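Local coordinates for protein putative isomerase YbhH (Escherichia coli, PDB 6OTV) that belongs to the PrpF family, related to diaminopimelate epimerase, and probably acts as an isomerase, although its substrate and physiological reaction are not established, at residues R15-L20 and M36-S41; L56-A61 and V80-Q85. All blocks are in the same frame, centred on the assembly; numbering follows the deposited sequence. Where two conformers were deposited one is given.

Contact 1 of 2, residues R15-L20 and M36-S41; sequences RGAFLL and MAIMGS
In the diaminopimelate-epimerase-like fold expected of the PrpF family, Ala17 and Leu19 of strand 14-20 pack against Ile38 and Met39 in the last turn of helix 28-39, which belongs to the connection between the parallel neighbouring strands 14-20 and 59-65. The evidence for plain apolar packing is direct: all three touching pairs are carbon to carbon, and no hydrogen bond crosses. At the closest matched residues, the CA atoms of Ala17 and Ile38 stand 8.0 Å apart, so side chains have to bridge the gap. Leu19 and Ile38 do so tip to tip, CD1 of Leu19 meeting CD1 of Ile38 at 3.7 Å. The other branch of Ile38 serves a different neighbour, its CG2 lying 4.2 Å from CB of Ala17. Met39 arrives by a bent route. Its CB does not aim at the strand, but the chain folds at chi2 and again at chi3 (143°, away from the usual staggered values) and brings the terminal methyl over Ala17. There CE is 3.3 Å from CB of Ala17, a tight approach whose exact value is uncertain at 2.4 Å resolution, and CE also lies 3.7 Å from the Ala17 backbone N. Residues alternate along the strand: Ala17 and Leu19 serve helix 28-39, whereas Phe18 and Leu20 touch helix 94-106, so the strand is packed between two helices. Val60 on the adjacent strand touches both Leu19 and Met39 and widens the apolar patch. Directly after Met39 the helix stops, Gly40 leaving helical angles with a phi of 82°. The carbonyl of Met36 holds this end with two bonds, its O accepting from Gly40 N at 2.8 Å and from Ser41 N at 3.0 Å.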
loop_
_atom_site.group_PDB
_atom_site.type_symbol
_atom_site.label_atom_id
_atom_site.label_comp_id
_atom_site.label_asym_id
_atom_site.label_seq_id
_atom_site.Cartn_x
_atom_site.Cartn_y
_atom_site.Cartn_z
ATOM N N ARG A 15 19.993 -6.248 18.077
ATOM C CA ARG A 15 20.835 -5.062 18.030
ATOM C C ARG A 15 21.756 -5.158 16.822
ATOM O O ARG A 15 22.189 -6.250 16.444
ATOM C CB ARG A 15 21.656 -4.923 19.316
ATOM C CG ARG A 15 22.353 -3.589 19.494
ATOM C CD ARG A 15 23.274 -3.658 20.698
ATOM N NE ARG A 15 24.474 -4.431 20.396
ATOM C CZ ARG A 15 25.193 -5.086 21.303
ATOM N NH1 ARG A 15 24.825 -5.082 22.578
ATOM N NH2 ARG A 15 26.273 -5.756 20.929
ATOM N N GLY A 16 22.052 -4.013 16.219
ATOM C CA GLY A 16 22.970 -4.012 15.095
ATOM C C GLY A 16 23.113 -2.635 14.485
ATOM O O GLY A 16 22.656 -1.631 15.039
ATOM N N ALA A 17 23.766 -2.603 13.326
ATOM C CA ALA A 17 24.033 -1.355 12.629
ATOM C C ALA A 17 22.859 -0.962 11.749
ATOM O O ALA A 17 22.266 -1.803 11.063
ATOM C CB ALA A 17 25.289 -1.459 11.766
ATOM N N PHE A 18 22.536 0.325 11.772
ATOM C CA PHE A 18 21.571 0.927 10.865
ATOM C C PHE A 18 22.331 1.869 9.939
ATOM O O PHE A 18 23.000 2.800 10.403
ATOM C CB PHE A 18 20.471 1.652 11.642
ATOM C CG PHE A 18 19.447 0.722 12.249
ATOM C CD1 PHE A 18 19.776 -0.086 13.325
ATOM C CD2 PHE A 18 18.160 0.654 11.736
ATOM C CE1 PHE A 18 18.842 -0.947 13.880
ATOM C CE2 PHE A 18 17.220 -0.202 12.286
ATOM C CZ PHE A 18 17.561 -1.005 13.359
ATOM N N LEU A 19 22.247 1.607 8.638
ATOM C CA LEU A 19 23.054 2.283 7.637
ATOM C C LEU A 19 22.159 2.849 6.546
ATOM O O LEU A 19 21.101 2.294 6.239
ATOM C CB LEU A 19 24.077 1.324 7.008
ATOM C CG LEU A 19 25.007 0.583 7.972
ATOM C CD1 LEU A 19 25.753 -0.531 7.255
ATOM C CD2 LEU A 19 25.983 1.558 8.617
ATOM N N LEU A 20 22.594 3.962 5.965
ATOM C CA LEU A 20 21.967 4.506 4.770
ATOM C C LEU A 20 22.582 3.856 3.541
ATOM O O LEU A 20 23.804 3.716 3.445
ATOM C CB LEU A 20 22.144 6.023 4.701
ATOM C CG LEU A 20 21.422 6.857 5.755
ATOM C CD1 LEU A 20 21.900 8.298 5.693
ATOM C CD2 LEU A 20 19.919 6.784 5.546
ATOM N N MET A 36 30.653 -7.230 6.998
ATOM C CA MET A 36 31.437 -8.097 7.871
ATOM C C MET A 36 32.434 -7.290 8.690
ATOM O O MET A 36 32.613 -7.540 9.888
ATOM C CB MET A 36 32.164 -9.163 7.049
ATOM C CG MET A 36 31.253 -10.091 6.260
ATOM S SD MET A 36 32.199 -11.192 5.185
ATOM C CE MET A 36 30.925 -11.784 4.076
ATOM N N ALA A 37 33.088 -6.309 8.059
ATOM C CA ALA A 37 34.068 -5.494 8.767
ATOM C C ALA A 37 33.415 -4.613 9.824
ATOM O O ALA A 37 34.046 -4.298 10.840
ATOM C CB ALA A 37 34.855 -4.636 7.778
ATOM N N ILE A 38 32.165 -4.199 9.606
ATOM C CA ILE A 38 31.479 -3.394 10.612
ATOM C C ILE A 38 31.204 -4.224 11.858
ATOM O O ILE A 38 31.418 -3.765 12.988
ATOM C CB ILE A 38 30.184 -2.792 10.035
ATOM C CG1 ILE A 38 30.504 -1.774 8.938
ATOM C CG2 ILE A 38 29.369 -2.123 11.131
ATOM C CD1 ILE A 38 29.268 -1.159 8.308
ATOM N N MET A 39 30.748 -5.464 11.675
ATOM C CA MET A 39 30.352 -6.311 12.793
ATOM C C MET A 39 31.516 -7.050 13.433
ATOM O O MET A 39 31.401 -7.464 14.591
ATOM C CB MET A 39 29.320 -7.336 12.333
ATOM C CG MET A 39 28.045 -6.708 11.871
ATOM S SD MET A 39 27.390 -5.670 13.180
ATOM C CE MET A 39 26.773 -4.380 12.175
ATOM N N GLY A 40 32.616 -7.236 12.715
ATOM C CA GLY A 40 33.674 -8.090 13.212
ATOM C C GLY A 40 33.409 -9.554 12.949
ATOM O O GLY A 40 33.770 -10.405 13.773
ATOM N N SER A 41 32.772 -9.867 11.822
ATOM C CA SER A 41 32.483 -11.249 11.462
ATOM C C SER A 41 33.761 -12.076 11.392
ATOM O O SER A 41 34.797 -11.613 10.910
ATOM C CB SER A 41 31.758 -11.293 10.117
ATOM O OG SER A 41 31.514 -12.626 9.707
#

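Contact 2 of 2, residues L56-A61 and V80-Q85; sequences LTSKVA and VIVHEQ. With PO4 (phosphate ion), chain J.
Ser58 and Val80 meet first through the backbone: Val80 N donates to Ser58 O at 3.1 Å with an N-H...O angle of 152°. The donor sits nearly on the line of the Ser58 carbonyl, at a C=O...N angle of 165°. The side chain of Ser58 supplies a second polar approach. With chi1 at -175°, OG points away from its own backbone N and comes 2.6 Å from Val80 O, a length fit for a hydrogen bond; however, Glu46 OE2 is also within reach of that hydroxyl, and the acceptor of its proton is not settled. Apolar contacts flank these polar ones. CG2 of Val60 and CG2 of Val80 touch at 3.7 Å, the two side chains crossing obliquely, while Met39 of helix 28-39 touches both valines. Further along, CG2 of Val82 reaches CB of Ser58 at 4.0 Å. The third kind of interaction is anion binding by the main chain beyond Val80. A phosphate ion, probably from the crystallisation liquor, receives Val82 N on its O3 at 3.0 Å and His83 N on its O1 at 2.9 Å; Val82 N makes a further, weak bond to O1. Two successive amides thus bind two of its oxygens, and CG2 of Ile81 lies against O1 at 3.5 Å. In one of its two conformers the His83 ring has Val82 CG1 over one face and ND1 bonded to Asp44, a placement the second conformer makes less certain. The Val80 N to Ser58 O bond follows the Val60-Ala78 backbone bonding at the end of the antiparallel pair of strands 59-65 and 73-80; beyond Val80 begins the phosphate-binding loop.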
loop_
_atom_site.group_PDB
_atom_site.type_symbol
_atom_site.label_atom_id
_atom_site.label_comp_id
_atom_site.label_asym_id
_atom_site.label_seq_id
_atom_site.Cartn_x
_atom_site.Cartn_y
_atom_site.Cartn_z
ATOM N N LEU A 56 21.793 -12.425 17.596
ATOM C CA LEU A 56 20.874 -11.356 17.960
ATOM C C LEU A 56 21.533 -9.983 17.936
ATOM O O LEU A 56 20.834 -8.977 17.781
ATOM C CB LEU A 56 20.282 -11.629 19.343
ATOM C CG LEU A 56 19.336 -12.830 19.422
ATOM C CD1 LEU A 56 18.795 -12.995 20.830
ATOM C CD2 LEU A 56 18.192 -12.683 18.425
ATOM N N THR A 57 22.858 -9.918 18.076
ATOM C CA THR A 57 23.583 -8.655 18.133
ATOM C C THR A 57 24.574 -8.525 16.980
ATOM O O THR A 57 25.599 -7.851 17.102
ATOM C CB THR A 57 24.301 -8.509 19.473
ATOM O OG1 THR A 57 25.198 -9.611 19.650
ATOM C CG2 THR A 57 23.297 -8.494 20.622
ATOM N N SER A 58 24.276 -9.165 15.854
ATOM C CA SER A 58 25.142 -9.147 14.680
ATOM C C SER A 58 24.293 -8.981 13.424
ATOM O O SER A 58 24.405 -9.737 12.459
ATOM C CB SER A 58 25.991 -10.416 14.619
ATOM O OG SER A 58 26.925 -10.353 13.554
ATOM N N LYS A 59 23.426 -7.971 13.433
ATOM C CA LYS A 59 22.483 -7.730 12.354
ATOM C C LYS A 59 22.723 -6.355 11.744
ATOM O O LYS A 59 23.343 -5.479 12.355
ATOM C CB LYS A 59 21.036 -7.840 12.857
ATOM C CG LYS A 59 20.684 -9.190 13.485
ATOM C CD LYS A 59 19.220 -9.223 13.911
ATOM C CE LYS A 59 18.843 -10.540 14.574
ATOM N NZ LYS A 59 18.891 -11.671 13.613
ATOM N N VAL A 60 22.229 -6.175 10.520
ATOM C CA VAL A 60 22.357 -4.915 9.793
ATOM C C VAL A 60 21.013 -4.575 9.161
ATOM O O VAL A 60 20.322 -5.454 8.635
ATOM C CB VAL A 60 23.460 -4.981 8.711
ATOM C CG1 VAL A 60 23.541 -3.670 7.946
ATOM C CG2 VAL A 60 24.812 -5.320 9.329
ATOM N N ALA A 61 20.646 -3.296 9.216
ATOM C CA ALA A 61 19.496 -2.761 8.498
ATOM C C ALA A 61 19.983 -1.657 7.572
ATOM O O ALA A 61 20.590 -0.683 8.029
ATOM C CB ALA A 61 18.437 -2.223 9.464
ATOM N N VAL A 80 24.784 -10.935 9.657
ATOM C CA VAL A 80 26.235 -11.050 9.571
ATOM C C VAL A 80 26.647 -12.208 10.468
ATOM O O VAL A 80 26.543 -12.122 11.696
ATOM C CB VAL A 80 26.937 -9.744 9.965
ATOM C CG1 VAL A 80 28.446 -9.898 9.865
ATOM C CG2 VAL A 80 26.464 -8.604 9.074
ATOM N N ILE A 81 27.099 -13.299 9.845
ATOM C CA ILE A 81 27.432 -14.502 10.592
ATOM C C ILE A 81 28.602 -14.220 11.532
ATOM O O ILE A 81 29.500 -13.423 11.227
ATOM C CB ILE A 81 27.748 -15.653 9.622
ATOM C CG1 ILE A 81 26.610 -15.803 8.609
ATOM C CG2 ILE A 81 27.944 -16.957 10.369
ATOM C CD1 ILE A 81 25.252 -16.064 9.254
ATOM N N VAL A 82 28.580 -14.867 12.696
ATOM C CA VAL A 82 29.576 -14.606 13.731
ATOM C C VAL A 82 30.823 -15.466 13.551
ATOM O O VAL A 82 31.939 -14.945 13.467
ATOM C CB VAL A 82 28.970 -14.824 15.132
ATOM C CG1 VAL A 82 30.055 -14.718 16.196
ATOM C CG2 VAL A 82 27.855 -13.821 15.397
ATOM N N HIS A 83 30.660 -16.787 13.478
ATOM C CA HIS A 83 31.803 -17.692 13.503
ATOM C C HIS A 83 32.469 -17.871 12.143
ATOM O O HIS A 83 33.501 -18.544 12.066
ATOM C CB HIS A 83 31.375 -19.051 14.068
ATOM C CG HIS A 83 30.815 -18.970 15.456
ATOM N ND1 HIS A 83 31.591 -18.673 16.556
ATOM C CD2 HIS A 83 29.552 -19.133 15.919
ATOM C CE1 HIS A 83 30.832 -18.661 17.638
ATOM N NE2 HIS A 83 29.591 -18.937 17.279
ATOM N N GLU A 84 31.919 -17.289 11.080
ATOM C CA GLU A 84 32.589 -17.266 9.786
ATOM C C GLU A 84 32.168 -16.018 9.025
ATOM O O GLU A 84 31.109 -15.437 9.274
ATOM C CB GLU A 84 32.294 -18.524 8.961
ATOM C CG GLU A 84 30.822 -18.813 8.750
ATOM C CD GLU A 84 30.600 -20.114 8.007
ATOM O OE1 GLU A 84 29.866 -20.109 6.995
ATOM O OE2 GLU A 84 31.172 -21.141 8.430
ATOM N N GLN A 85 33.022 -15.609 8.087
ATOM C CA GLN A 85 32.820 -14.382 7.319
ATOM C C GLN A 85 31.798 -14.654 6.223
ATOM O O GLN A 85 32.135 -15.006 5.093
ATOM C CB GLN A 85 34.143 -13.882 6.752
ATOM C CG GLN A 85 35.145 -13.457 7.824
ATOM C CD GLN A 85 36.426 -12.891 7.242
ATOM O OE1 GLN A 85 37.186 -13.597 6.581
ATOM N NE2 GLN A 85 36.669 -11.609 7.483
HETATM P P PO4 J . 26.496 -17.695 13.872
HETATM O O1 PO4 J . 28.001 -17.772 13.798
HETATM O O2 PO4 J . 26.053 -17.894 15.302
HETATM O O3 PO4 J . 26.038 -16.342 13.382
HETATM O O4 PO4 J . 25.905 -18.774 12.994
#

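Both contacts bury their touching residues and their centres are 8 Å apart, but they differ in what they join. Contact 1 sets a helix end on the face of strand 14-20 with carbon contacts alone; contact 2 combines one backbone hydrogen bond with a serine hydroxyl and valine contacts, between one end of strand 59-65 and the end of strand 73-80 with the loop that follows, and leads out to exposed residues and a phosphate ion. Strands 14-20 and 59-65 are sheet neighbours, and Met39 of contact 1 packs on Val60 and Val80 of contact 2. Polar ties also join them: Ser41 OG lies 2.6 Å from Ile81 O, and Arg15 N lies 2.9 Å from Leu56 O, both probable hydrogen bonds.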